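Local coordinates for protein beta sliding clamp (Borrelia burgdorferi, PDB 6DJ8) that probably forms a ring-shaped head-to-tail homodimer around DNA that tethers DNA polymerases and other proteins to it and so makes replication processive, at residues A[64-69]-A[253-258]; A[230-235]-A[249-254]; A[304-309]-A[344-349]. All blocks are in the same frame, centred on the assembly; numbering follows the deposited sequence.

In the fold
Contacts 1 and 2 are neighbours, their centres 9 Å apart; contact 3 lies at the far end of the chain, its centre about 43 Å from that of contact 1. The strand that pairs with 64-69 in contact 1 is the second strand of the hairpin that contact 2 packs against helix 223-231; the two share Asn253 and Tyr254, and Leu231 of contact 2 touches both Phe65 and Ile256. Contact 1 joins the N-terminal and central domains by strand pairing, while contact 2 stays within the central domain and has no hydrogen bond across it. Both are partly buried, contact 2 with Ser233 and Asp252 exposed. Contact 3, in the C-terminal domain, again pairs strands, but is more fully buried, and its side-chain contacts are apolar.

Contact 1 (A[64-69]-A[253-258]); sequences FFESTI and NYKIAC
Glu66 and Lys255 grip each other through two backbone hydrogen bonds, Glu66 N to Lys255 O at 2.8 Å and Lys255 N to Glu66 O at 2.9 Å. Phe64 and Ala257 form a second such pair on these antiparallel strands. Here the N-terminal domain meets the central domain: strands 64-70 and 254-259 run side by side and fuse the strands of both domains into one continuous sheet, as in other bacterial beta clamps.

Where the pairing runs into the turn, Asn253 holds Thr68 twice: its O accepts from Thr68 N at 3.2 Å, and its ND2 gives to Thr68 O at 2.9 Å. Its CG stands between the backbone N and the carbonyl carbon (chi1 55°), which swings ND2 to that oxygen; the acceptor lies in the amide plane, although ND2 is tilted from the carbonyl plane of Thr68. The same ND2 also bonds Glu25, on helix 19-29. A water bridges Asn253 O and, weakly, Glu66 O.

On the face carrying Phe65, Ser67, Tyr254 and Ile256, the Phe65 and Tyr254 rings meet rim to rim, planes at 37°, with Phe65 CZ 3.4 Å from Tyr254 CD1. Helices 19-29 and 223-231, one from each domain, cover this side, and Tyr254 OH bonds Lys28 and Glu25. Ile256 meets the phenyl ring one atom along, CG1 lying 4.0 Å from Phe65 CD1, while Ser67 CB sits 3.5 Å from Tyr254 CD1.

Contact 2 (A[230-235]-A[249-254]); sequences HLMSGE and VEFDNY
The beta hairpin of strands 246-251 and 254-259 packs here on the end of helix 223-231 and the chain that leaves it, with Phe251 pushed against Leu231 and Met232. Met232 comes over one face of the Phe251 ring: its CG lies 3.6 Å from the centroid, 22° off the normal, a CH-pi contact, and the two side chains cross at about a right angle. The methionine sulfur stands farther out above the same face, 4.6 Å from the centroid, giving a Met-aromatic contact. Tyr254 CB lies against the opposite face, toward the rim, so the ring is held between residues of both segments. Leu231 approaches in the ring plane instead, its CB 3.7 Å from Phe251 CZ at the edge. With CG of Phe251 set between its own backbone N and carbonyl carbon (chi1 61°), the ring is directed off the strand to this helix end.

Phe251 to Tyr254 make a type II' beta turn, closed by Tyr254 N to Phe251 O at 2.9 Å, and this turn reverses the chain between the two strands of the central domain. Asp252, at its first corner, points toward the segment 230-235, yet its OD2 stays 3.7 Å from Ser233 OG. Gln157 of helix 157-167 bridges them, NE2 bonding Asp252 OD2 and OE1 bonding Ser233 OG. Ser233 OG in turn accepts from Glu235 N at 3.2 Å, an ST turn that bends the chain as it heads for strand 237-242.

Contact 3 (A[304-309]-A[344-349]); sequences LVLTFS and MAINIS
Leu304 and Ile346 exchange two backbone hydrogen bonds, each 2.8 Å: Leu304 N to Ile346 O and Ile346 N to Leu304 O. Leu306 and Met344 repeat the arrangement, the bond from Leu306 N to Met344 O being 2.7 Å long. Between these pairs Val305 faces Ala345 in a non-hydrogen-bonded pair, where the CA of Ala345 makes a CA-H...O contact with Leu304 O.

Strands 303-308 and 342-347 are thus antiparallel neighbours in a sheet of the C-terminal domain, and the second passes straight into helix 348-355, with Asn347 at its N-cap. The capping bond from Ser349 N to Asn347 OD1 is weak, but OD1 also accepts from Tyr350 N.

Apolar contacts fill the face that bears Leu304, Leu306, Met344 and Ile346. With Leu304 CG anti to the backbone N (chi1 170°), its side chain lies alongside that of Ile346, pointing the same way. CD2 of Leu304 reaches on to Ile348 CG1 at 4.0 Å, and Val294 of helix 284-294 packs against both residues. CG2 of Ile346 meets Leu306 CD1 at 3.9 Å, and Met344 CG sits 4.0 Å from Leu306 CB.

Contact 1 (A[64-69]-A[253-258])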
ATOM      1  N   PHE A  64     -25.949  -5.096  12.290  1.00 36.83           N
ATOM      2  CA  PHE A  64     -25.693  -5.735  13.576  1.00 39.48           C
ATOM      3  C   PHE A  64     -25.077  -7.092  13.285  1.00 42.11           C
ATOM      4  O   PHE A  64     -25.648  -7.887  12.531  1.00 35.97           O
ATOM      5  CB  PHE A  64     -26.977  -5.849  14.409  1.00 41.00           C
ATOM      6  CG  PHE A  64     -27.439  -4.541  14.940  1.00 41.94           C
ATOM      7  CD1 PHE A  64     -28.204  -3.694  14.174  1.00 42.88           C
ATOM      8  CD2 PHE A  64     -27.031  -4.118  16.201  1.00 51.35           C
ATOM      9  CE1 PHE A  64     -28.600  -2.466  14.671  1.00 46.49           C
ATOM     10  CE2 PHE A  64     -27.418  -2.895  16.701  1.00 49.58           C
ATOM     11  CZ  PHE A  64     -28.211  -2.070  15.934  1.00 47.66           C
ATOM     12  N   PHE A  65     -23.903  -7.336  13.846  1.00 38.46           N
ATOM     13  CA  PHE A  65     -23.108  -8.505  13.514  1.00 36.48           C
ATOM     14  C   PHE A  65     -22.873  -9.321  14.771  1.00 38.54           C
ATOM     15  O   PHE A  65     -22.629  -8.763  15.845  1.00 35.98           O
ATOM     16  CB  PHE A  65     -21.759  -8.092  12.897  1.00 34.89           C
ATOM     17  CG  PHE A  65     -20.769  -9.224  12.763  1.00 37.64           C
ATOM     18  CD1 PHE A  65     -20.757 -10.016  11.627  1.00 37.43           C
ATOM     19  CD2 PHE A  65     -19.828  -9.476  13.762  1.00 36.75           C
ATOM     20  CE1 PHE A  65     -19.852 -11.052  11.476  1.00 35.17           C
ATOM     21  CE2 PHE A  65     -18.913 -10.517  13.632  1.00 36.32           C
ATOM     22  CZ  PHE A  65     -18.910 -11.300  12.496  1.00 37.65           C
ATOM     23  N   GLU A  66     -22.922 -10.640  14.631  1.00 36.11           N
ATOM     24  CA  GLU A  66     -22.647 -11.507  15.765  1.00 40.46           C
ATOM     25  C   GLU A  66     -21.952 -12.771  15.275  1.00 38.97           C
ATOM     26  O   GLU A  66     -22.383 -13.381  14.292  1.00 39.27           O
ATOM     27  CB  GLU A  66     -23.959 -11.825  16.496  1.00 43.77           C
ATOM     28  CG  GLU A  66     -23.959 -13.120  17.242  1.00 51.07           C
ATOM     29  CD  GLU A  66     -25.168 -13.276  18.136  1.00 51.17           C
ATOM     30  OE1 GLU A  66     -25.372 -14.400  18.637  1.00 48.88           O
ATOM     31  OE2 GLU A  66     -25.918 -12.290  18.312  1.00 47.86           O
ATOM     32  N   SER A  67     -20.868 -13.150  15.951  1.00 37.56           N
ATOM     33  CA  SER A  67     -20.135 -14.376  15.662  1.00 36.89           C
ATOM     34  C   SER A  67     -19.879 -15.121  16.965  1.00 40.70           C
ATOM     35  O   SER A  67     -19.865 -14.533  18.051  1.00 40.74           O
ATOM     36  CB  SER A  67     -18.799 -14.108  14.963  1.00 39.60           C
ATOM     37  OG  SER A  67     -17.876 -13.485  15.842  1.00 39.23           O
ATOM     38  N   THR A  68     -19.648 -16.426  16.845  1.00 39.74           N
ATOM     39  CA  THR A  68     -19.431 -17.265  18.010  1.00 39.70           C
ATOM     40  C   THR A  68     -18.285 -18.224  17.745  1.00 44.04           C
ATOM     41  O   THR A  68     -18.154 -18.760  16.639  1.00 45.04           O
ATOM     42  CB  THR A  68     -20.711 -18.053  18.364  1.00 46.12           C
ATOM     43  OG1 THR A  68     -20.455 -18.893  19.494  1.00 47.49           O
ATOM     44  CG2 THR A  68     -21.145 -18.915  17.200  1.00 46.98           C
ATOM     45  N   ILE A  69     -17.446 -18.424  18.765  1.00 37.27           N
ATOM     46  CA  ILE A  69     -16.340 -19.367  18.705  1.00 35.45           C
ATOM     47  C   ILE A  69     -16.269 -20.100  20.036  1.00 39.93           C
ATOM     48  O   ILE A  69     -16.732 -19.611  21.067  1.00 36.18           O
ATOM     49  CB  ILE A  69     -14.988 -18.686  18.421  1.00 40.05           C
ATOM     50  CG1 ILE A  69     -14.664 -17.680  19.527  1.00 34.09           C
ATOM     51  CG2 ILE A  69     -14.998 -18.035  17.048  1.00 41.71           C
ATOM     52  CD1 ILE A  69     -13.234 -17.090  19.429  1.00 41.28           C
ATOM     53  N   ASN A 253     -20.749 -19.611  11.587  1.00 38.79           N
ATOM     54  CA  ASN A 253     -20.884 -19.144  12.962  1.00 39.88           C
ATOM     55  C   ASN A 253     -21.290 -17.675  13.041  1.00 42.62           C
ATOM     56  O   ASN A 253     -20.994 -17.008  14.039  1.00 36.75           O
ATOM     57  CB  ASN A 253     -19.590 -19.404  13.746  1.00 41.29           C
ATOM     58  CG  ASN A 253     -18.357 -18.793  13.087  1.00 43.00           C
ATOM     59  OD1 ASN A 253     -18.224 -18.772  11.861  1.00 37.64           O
ATOM     60  ND2 ASN A 253     -17.438 -18.294  13.909  1.00 41.12           N
ATOM     61  N   TYR A 254     -22.010 -17.172  12.028  1.00 34.83           N
ATOM     62  CA  TYR A 254     -22.340 -15.760  11.912  1.00 33.51           C
ATOM     63  C   TYR A 254     -23.845 -15.521  11.843  1.00 38.29           C
ATOM     64  O   TYR A 254     -24.612 -16.348  11.334  1.00 36.85           O
ATOM     65  CB  TYR A 254     -21.672 -15.130  10.676  1.00 35.24           C
ATOM     66  CG  TYR A 254     -20.176 -15.297  10.647  1.00 40.72           C
ATOM     67  CD1 TYR A 254     -19.360 -14.553  11.499  1.00 37.39           C
ATOM     68  CD2 TYR A 254     -19.573 -16.201   9.782  1.00 43.76           C
ATOM     69  CE1 TYR A 254     -17.985 -14.704  11.488  1.00 38.13           C
ATOM     70  CE2 TYR A 254     -18.205 -16.360   9.759  1.00 41.55           C
ATOM     71  CZ  TYR A 254     -17.411 -15.610  10.617  1.00 44.13           C
ATOM     72  OH  TYR A 254     -16.049 -15.796  10.593  1.00 40.68           O
ATOM     73  N   LYS A 255     -24.261 -14.382  12.393  1.00 30.68           N
ATOM     74  CA  LYS A 255     -25.601 -13.844  12.223  1.00 39.51           C
ATOM     75  C   LYS A 255     -25.433 -12.356  12.000  1.00 36.74           C
ATOM     76  O   LYS A 255     -24.629 -11.716  12.682  1.00 39.00           O
ATOM     77  CB  LYS A 255     -26.501 -14.118  13.434  1.00 41.43           C
ATOM     78  CG  LYS A 255     -26.614 -15.585  13.815  1.00 43.69           C
ATOM     79  CD  LYS A 255     -27.485 -15.756  15.064  1.00 53.64           C
ATOM     80  CE  LYS A 255     -27.757 -17.221  15.357  1.00 62.80           C
ATOM     81  NZ  LYS A 255     -28.492 -17.400  16.645  1.00 76.37           N
ATOM     82  N   ILE A 256     -26.109 -11.826  10.993  1.00 30.55           N
ATOM     83  CA  ILE A 256     -25.976 -10.427  10.608  1.00 38.97           C
ATOM     84  C   ILE A 256     -27.354  -9.911  10.240  1.00 40.01           C
ATOM     85  O   ILE A 256     -28.151 -10.635   9.635  1.00 42.05           O
ATOM     86  CB  ILE A 256     -25.005 -10.247   9.418  1.00 40.31           C
ATOM     87  CG1 ILE A 256     -23.886 -11.280   9.476  1.00 43.03           C
ATOM     88  CG2 ILE A 256     -24.400  -8.840   9.404  1.00 35.08           C
ATOM     89  CD1 ILE A 256     -23.024 -11.271   8.278  1.00 41.73           C
ATOM     90  N   ALA A 257     -27.626  -8.655  10.579  1.00 40.80           N
ATOM     91  CA  ALA A 257     -28.899  -8.042  10.234  1.00 44.17           C
ATOM     92  C   ALA A 257     -28.682  -6.564   9.948  1.00 40.43           C
ATOM     93  O   ALA A 257     -27.709  -5.959  10.415  1.00 40.93           O
ATOM     94  CB  ALA A 257     -29.936  -8.221  11.351  1.00 43.82           C
ATOM     95  N   CYS A 258     -29.604  -5.984   9.172  1.00 33.30           N
ATOM     96  CA  CYS A 258     -29.603  -4.543   8.956  1.00 36.55           C
ATOM     97  C   CYS A 258     -31.018  -4.111   8.613  1.00 38.67           C
ATOM     98  O   CYS A 258     -31.907  -4.944   8.427  1.00 38.24           O
ATOM     99  CB  CYS A 258     -28.619  -4.144   7.853  1.00 36.99           C
ATOM    100  SG  CYS A 258     -29.146  -4.609   6.151  1.00 35.58           S
TER
HETATM  101  O   HOH W   1     -23.419 -16.299  15.496  1.00 45.24           O

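Contact 2 (A[230-235]-A[249-254])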
ATOM      1  N   HIS A 230     -16.599 -10.559   2.349  1.00 49.68           N
ATOM      2  CA  HIS A 230     -15.418 -10.856   3.153  1.00 51.76           C
ATOM      3  C   HIS A 230     -15.669 -11.978   4.166  1.00 54.52           C
ATOM      4  O   HIS A 230     -14.712 -12.632   4.599  1.00 53.04           O
ATOM      5  CB  HIS A 230     -14.960  -9.579   3.869  1.00 51.26           C
ATOM      6  CG  HIS A 230     -13.785  -9.771   4.783  1.00 64.48           C
ATOM      7  ND1 HIS A 230     -12.646 -10.451   4.406  1.00 69.77           N
ATOM      8  CD2 HIS A 230     -13.577  -9.371   6.061  1.00 56.54           C
ATOM      9  CE1 HIS A 230     -11.787 -10.461   5.410  1.00 68.54           C
ATOM     10  NE2 HIS A 230     -12.328  -9.813   6.426  1.00 62.43           N
ATOM     11  N   LEU A 231     -16.927 -12.220   4.560  1.00 44.58           N
ATOM     12  CA  LEU A 231     -17.206 -13.205   5.605  1.00 45.68           C
ATOM     13  C   LEU A 231     -17.451 -14.608   5.071  1.00 47.64           C
ATOM     14  O   LEU A 231     -17.102 -15.589   5.735  1.00 52.90           O
ATOM     15  CB  LEU A 231     -18.443 -12.794   6.413  1.00 45.66           C
ATOM     16  CG  LEU A 231     -18.403 -11.455   7.133  1.00 49.12           C
ATOM     17  CD1 LEU A 231     -19.713 -11.205   7.796  1.00 41.70           C
ATOM     18  CD2 LEU A 231     -17.317 -11.488   8.180  1.00 42.66           C
ATOM     19  N   MET A 232     -18.025 -14.732   3.887  1.00 46.91           N
ATOM     20  CA  MET A 232     -18.500 -16.027   3.428  1.00 52.37           C
ATOM     21  C   MET A 232     -17.370 -16.855   2.837  1.00 59.34           C
ATOM     22  O   MET A 232     -16.683 -16.421   1.904  1.00 54.82           O
ATOM     23  CB  MET A 232     -19.627 -15.848   2.426  1.00 49.09           C
ATOM     24  CG  MET A 232     -20.960 -15.654   3.105  1.00 51.50           C
ATOM     25  SD  MET A 232     -22.252 -15.433   1.899  1.00 51.50           S
ATOM     26  CE  MET A 232     -21.664 -16.500   0.667  1.00 49.08           C
ATOM     27  N   SER A 233     -17.208 -18.064   3.377  1.00 59.89           N
ATOM     28  CA  SER A 233     -16.149 -18.962   2.941  1.00 62.01           C
ATOM     29  C   SER A 233     -16.357 -19.443   1.511  1.00 63.21           C
ATOM     30  O   SER A 233     -15.381 -19.710   0.803  1.00 66.23           O
ATOM     31  CB  SER A 233     -16.079 -20.154   3.896  1.00 62.08           C
ATOM     32  OG  SER A 233     -17.253 -20.950   3.805  1.00 59.24           O
ATOM     33  N   GLY A 234     -17.605 -19.559   1.065  1.00 58.52           N
ATOM     34  CA  GLY A 234     -17.893 -20.138  -0.228  1.00 59.66           C
ATOM     35  C   GLY A 234     -18.270 -21.604  -0.170  1.00 59.82           C
ATOM     36  O   GLY A 234     -18.679 -22.165  -1.191  1.00 67.16           O
ATOM     37  N   GLU A 235     -18.109 -22.241   0.987  1.00 60.50           N
ATOM     38  CA  GLU A 235     -18.510 -23.618   1.217  1.00 61.88           C
ATOM     39  C   GLU A 235     -19.684 -23.638   2.184  1.00 55.88           C
ATOM     40  O   GLU A 235     -19.700 -22.897   3.170  1.00 62.90           O
ATOM     41  CB  GLU A 235     -17.352 -24.440   1.783  1.00 57.92           C
ATOM     42  CG  GLU A 235     -17.787 -25.675   2.561  1.00 64.77           C
ATOM     43  CD  GLU A 235     -16.610 -26.494   3.057  1.00 62.80           C
ATOM     44  OE1 GLU A 235     -15.462 -26.137   2.719  1.00 63.71           O
ATOM     45  OE2 GLU A 235     -16.831 -27.492   3.779  1.00 61.47           O
ATOM     46  N   VAL A 249     -29.216 -12.462   7.675  1.00 33.47           N
ATOM     47  CA  VAL A 249     -28.386 -13.461   7.006  1.00 34.11           C
ATOM     48  C   VAL A 249     -27.711 -14.304   8.070  1.00 42.12           C
ATOM     49  O   VAL A 249     -27.237 -13.779   9.085  1.00 41.61           O
ATOM     50  CB  VAL A 249     -27.331 -12.819   6.092  1.00 39.36           C
ATOM     51  CG1 VAL A 249     -26.395 -13.871   5.545  1.00 36.15           C
ATOM     52  CG2 VAL A 249     -27.999 -12.115   4.973  1.00 40.89           C
ATOM     53  N   GLU A 250     -27.650 -15.609   7.830  1.00 36.01           N
ATOM     54  CA  GLU A 250     -27.094 -16.518   8.818  1.00 40.39           C
ATOM     55  C   GLU A 250     -26.384 -17.635   8.073  1.00 40.74           C
ATOM     56  O   GLU A 250     -26.928 -18.171   7.103  1.00 37.82           O
ATOM     57  CB  GLU A 250     -28.220 -17.059   9.717  1.00 44.25           C
ATOM     58  CG  GLU A 250     -27.834 -18.221  10.581  1.00 52.14           C
ATOM     59  CD  GLU A 250     -29.047 -18.881  11.222  1.00 57.75           C
ATOM     60  OE1 GLU A 250     -29.097 -20.127  11.253  1.00 64.47           O
ATOM     61  OE2 GLU A 250     -29.954 -18.150  11.675  1.00 57.15           O
ATOM     62  N   PHE A 251     -25.167 -17.952   8.505  1.00 38.28           N
ATOM     63  CA  PHE A 251     -24.316 -18.949   7.869  1.00 38.97           C
ATOM     64  C   PHE A 251     -23.113 -19.179   8.761  1.00 42.16           C
ATOM     65  O   PHE A 251     -22.617 -18.240   9.388  1.00 41.67           O
ATOM     66  CB  PHE A 251     -23.840 -18.504   6.479  1.00 39.45           C
ATOM     67  CG  PHE A 251     -23.006 -17.249   6.485  1.00 38.37           C
ATOM     68  CD1 PHE A 251     -23.604 -16.004   6.467  1.00 37.22           C
ATOM     69  CD2 PHE A 251     -21.619 -17.319   6.480  1.00 44.04           C
ATOM     70  CE1 PHE A 251     -22.843 -14.846   6.468  1.00 38.56           C
ATOM     71  CE2 PHE A 251     -20.845 -16.161   6.472  1.00 39.27           C
ATOM     72  CZ  PHE A 251     -21.463 -14.923   6.458  1.00 37.29           C
ATOM     73  N   ASP A 252     -22.631 -20.424   8.769  1.00 44.29           N
ATOM     74  CA  ASP A 252     -21.523 -20.855   9.616  1.00 44.70           C
ATOM     75  C   ASP A 252     -21.712 -20.355  11.041  1.00 43.71           C
ATOM     76  O   ASP A 252     -22.765 -20.590  11.638  1.00 40.86           O
ATOM     77  CB  ASP A 252     -20.203 -20.398   9.020  1.00 45.87           C
ATOM     78  CG  ASP A 252     -19.906 -21.090   7.690  1.00 57.04           C
ATOM     79  OD1 ASP A 252     -20.145 -22.312   7.583  1.00 62.52           O
ATOM     80  OD2 ASP A 252     -19.451 -20.418   6.750  1.00 54.35           O
ATOM     81  N   ASN A 253     -20.749 -19.611  11.587  1.00 38.79           N
ATOM     82  CA  ASN A 253     -20.884 -19.144  12.962  1.00 39.88           C
ATOM     83  C   ASN A 253     -21.290 -17.675  13.041  1.00 42.62           C
ATOM     84  O   ASN A 253     -20.994 -17.008  14.039  1.00 36.75           O
ATOM     85  CB  ASN A 253     -19.590 -19.404  13.746  1.00 41.29           C
ATOM     86  CG  ASN A 253     -18.357 -18.793  13.087  1.00 43.00           C
ATOM     87  OD1 ASN A 253     -18.224 -18.772  11.861  1.00 37.64           O
ATOM     88  ND2 ASN A 253     -17.438 -18.294  13.909  1.00 41.12           N
ATOM     89  N   TYR A 254     -22.010 -17.172  12.028  1.00 34.83           N
ATOM     90  CA  TYR A 254     -22.340 -15.760  11.912  1.00 33.51           C
ATOM     91  C   TYR A 254     -23.845 -15.521  11.843  1.00 38.29           C
ATOM     92  O   TYR A 254     -24.612 -16.348  11.334  1.00 36.85           O
ATOM     93  CB  TYR A 254     -21.672 -15.130  10.676  1.00 35.24           C
ATOM     94  CG  TYR A 254     -20.176 -15.297  10.647  1.00 40.72           C
ATOM     95  CD1 TYR A 254     -19.360 -14.553  11.499  1.00 37.39           C
ATOM     96  CD2 TYR A 254     -19.573 -16.201   9.782  1.00 43.76           C
ATOM     97  CE1 TYR A 254     -17.985 -14.704  11.488  1.00 38.13           C
ATOM     98  CE2 TYR A 254     -18.205 -16.360   9.759  1.00 41.55           C
ATOM     99  CZ  TYR A 254     -17.411 -15.610  10.617  1.00 44.13           C
ATOM    100  OH  TYR A 254     -16.049 -15.796  10.593  1.00 40.68           O
TER

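Contact 3 (A[304-309]-A[344-349])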
ATOM      1  N   LEU A 304     -13.645   7.692 -22.185  1.00 34.23           N
ATOM      2  CA  LEU A 304     -12.972   6.833 -23.145  1.00 33.17           C
ATOM      3  C   LEU A 304     -13.797   6.805 -24.429  1.00 39.48           C
ATOM      4  O   LEU A 304     -15.007   6.598 -24.368  1.00 37.34           O
ATOM      5  CB  LEU A 304     -12.836   5.428 -22.572  1.00 32.09           C
ATOM      6  CG  LEU A 304     -12.373   4.336 -23.522  1.00 39.78           C
ATOM      7  CD1 LEU A 304     -10.908   4.600 -23.893  1.00 37.31           C
ATOM      8  CD2 LEU A 304     -12.548   2.983 -22.843  1.00 33.46           C
ATOM      9  N   VAL A 305     -13.165   7.031 -25.584  1.00 41.40           N
ATOM     10  CA  VAL A 305     -13.887   7.013 -26.861  1.00 38.56           C
ATOM     11  C   VAL A 305     -13.661   5.668 -27.540  1.00 40.05           C
ATOM     12  O   VAL A 305     -12.515   5.297 -27.844  1.00 38.27           O
ATOM     13  CB  VAL A 305     -13.471   8.167 -27.782  1.00 42.42           C
ATOM     14  CG1 VAL A 305     -14.168   8.014 -29.160  1.00 45.67           C
ATOM     15  CG2 VAL A 305     -13.820   9.497 -27.151  1.00 43.16           C
ATOM     16  N   LEU A 306     -14.759   4.951 -27.793  1.00 38.56           N
ATOM     17  CA  LEU A 306     -14.741   3.640 -28.427  1.00 45.51           C
ATOM     18  C   LEU A 306     -15.230   3.761 -29.857  1.00 41.04           C
ATOM     19  O   LEU A 306     -16.241   4.419 -30.113  1.00 43.92           O
ATOM     20  CB  LEU A 306     -15.655   2.641 -27.703  1.00 37.90           C
ATOM     21  CG  LEU A 306     -15.397   2.347 -26.236  1.00 43.55           C
ATOM     22  CD1 LEU A 306     -16.430   1.370 -25.699  1.00 44.65           C
ATOM     23  CD2 LEU A 306     -13.990   1.800 -26.102  1.00 47.40           C
ATOM     24  N   THR A 307     -14.540   3.104 -30.786  1.00 42.15           N
ATOM     25  CA  THR A 307     -15.022   3.019 -32.160  1.00 45.71           C
ATOM     26  C   THR A 307     -15.141   1.557 -32.557  1.00 43.55           C
ATOM     27  O   THR A 307     -14.129   0.841 -32.618  1.00 40.46           O
ATOM     28  CB  THR A 307     -14.114   3.768 -33.131  1.00 45.76           C
ATOM     29  OG1 THR A 307     -14.020   5.125 -32.712  1.00 40.92           O
ATOM     30  CG2 THR A 307     -14.726   3.736 -34.559  1.00 49.76           C
ATOM     31  N   PHE A 308     -16.377   1.126 -32.830  1.00 40.79           N
ATOM     32  CA  PHE A 308     -16.669  -0.224 -33.292  1.00 48.16           C
ATOM     33  C   PHE A 308     -16.756  -0.222 -34.815  1.00 51.20           C
ATOM     34  O   PHE A 308     -17.575   0.504 -35.392  1.00 51.42           O
ATOM     35  CB  PHE A 308     -17.993  -0.741 -32.726  1.00 46.23           C
ATOM     36  CG  PHE A 308     -17.961  -1.083 -31.265  1.00 46.42           C
ATOM     37  CD1 PHE A 308     -18.165  -0.114 -30.308  1.00 44.87           C
ATOM     38  CD2 PHE A 308     -17.775  -2.390 -30.856  1.00 40.19           C
ATOM     39  CE1 PHE A 308     -18.160  -0.445 -28.976  1.00 43.18           C
ATOM     40  CE2 PHE A 308     -17.784  -2.720 -29.537  1.00 38.47           C
ATOM     41  CZ  PHE A 308     -17.966  -1.749 -28.595  1.00 39.50           C
ATOM     42  N   SER A 309     -15.933  -1.047 -35.454  1.00 50.71           N
ATOM     43  CA  SER A 309     -16.026  -1.329 -36.879  1.00 54.82           C
ATOM     44  C   SER A 309     -15.916  -2.836 -37.056  1.00 53.95           C
ATOM     45  O   SER A 309     -15.638  -3.571 -36.107  1.00 44.98           O
ATOM     46  CB  SER A 309     -14.938  -0.596 -37.677  1.00 54.64           C
ATOM     47  OG  SER A 309     -13.650  -1.072 -37.320  1.00 61.42           O
ATOM     48  N   MET A 344     -18.593   6.046 -29.758  1.00 44.67           N
ATOM     49  CA  MET A 344     -19.279   6.417 -28.501  1.00 48.95           C
ATOM     50  C   MET A 344     -18.261   6.648 -27.390  1.00 44.82           C
ATOM     51  O   MET A 344     -17.178   6.125 -27.458  1.00 45.28           O
ATOM     52  CB  MET A 344     -20.197   5.287 -28.056  1.00 43.94           C
ATOM     53  CG  MET A 344     -19.427   4.054 -27.754  1.00 46.93           C
ATOM     54  SD  MET A 344     -20.409   2.802 -27.009  1.00 54.27           S
ATOM     55  CE  MET A 344     -21.523   2.443 -28.356  1.00 52.50           C
ATOM     56  N   ALA A 345     -18.654   7.449 -26.420  1.00 46.08           N
ATOM     57  CA  ALA A 345     -17.843   7.703 -25.247  1.00 45.37           C
ATOM     58  C   ALA A 345     -18.434   6.945 -24.069  1.00 43.30           C
ATOM     59  O   ALA A 345     -19.662   6.838 -23.938  1.00 37.10           O
ATOM     60  CB  ALA A 345     -17.776   9.203 -24.937  1.00 47.00           C
ATOM     61  N   ILE A 346     -17.554   6.431 -23.210  1.00 39.57           N
ATOM     62  CA  ILE A 346     -17.956   5.640 -22.055  1.00 33.46           C
ATOM     63  C   ILE A 346     -17.003   5.939 -20.910  1.00 41.54           C
ATOM     64  O   ILE A 346     -15.839   6.284 -21.125  1.00 34.89           O
ATOM     65  CB  ILE A 346     -17.966   4.131 -22.362  1.00 33.03           C
ATOM     66  CG1 ILE A 346     -18.669   3.363 -21.248  1.00 42.55           C
ATOM     67  CG2 ILE A 346     -16.560   3.606 -22.545  1.00 38.20           C
ATOM     68  CD1 ILE A 346     -18.848   1.895 -21.550  1.00 46.83           C
ATOM     69  N   ASN A 347     -17.525   5.850 -19.690  1.00 37.80           N
ATOM     70  CA  ASN A 347     -16.718   5.989 -18.477  1.00 34.53           C
ATOM     71  C   ASN A 347     -15.816   4.773 -18.333  1.00 32.34           C
ATOM     72  O   ASN A 347     -16.293   3.659 -18.083  1.00 33.93           O
ATOM     73  CB  ASN A 347     -17.655   6.129 -17.280  1.00 37.47           C
ATOM     74  CG  ASN A 347     -16.913   6.336 -15.967  1.00 37.64           C
ATOM     75  OD1 ASN A 347     -15.977   5.612 -15.649  1.00 33.89           O
ATOM     76  ND2 ASN A 347     -17.362   7.313 -15.187  1.00 36.82           N
ATOM     77  N   ILE A 348     -14.506   4.979 -18.471  1.00 29.63           N
ATOM     78  CA  ILE A 348     -13.586   3.844 -18.444  1.00 31.50           C
ATOM     79  C   ILE A 348     -13.591   3.152 -17.090  1.00 29.78           C
ATOM     80  O   ILE A 348     -13.376   1.935 -17.013  1.00 30.53           O
ATOM     81  CB  ILE A 348     -12.151   4.274 -18.825  1.00 30.14           C
ATOM     82  CG1 ILE A 348     -11.295   3.030 -19.078  1.00 28.07           C
ATOM     83  CG2 ILE A 348     -11.525   5.106 -17.714  1.00 31.50           C
ATOM     84  CD1 ILE A 348      -9.920   3.327 -19.731  1.00 32.71           C
ATOM     85  N   SER A 349     -13.838   3.883 -16.000  1.00 28.99           N
ATOM     86  CA  SER A 349     -13.871   3.195 -14.709  1.00 33.81           C
ATOM     87  C   SER A 349     -15.058   2.233 -14.645  1.00 32.92           C
ATOM     88  O   SER A 349     -14.917   1.090 -14.195  1.00 30.43           O
ATOM     89  CB  SER A 349     -13.923   4.208 -13.565  1.00 35.60           C
ATOM     90  OG  SER A 349     -12.710   4.937 -13.481  1.00 44.77           O
TER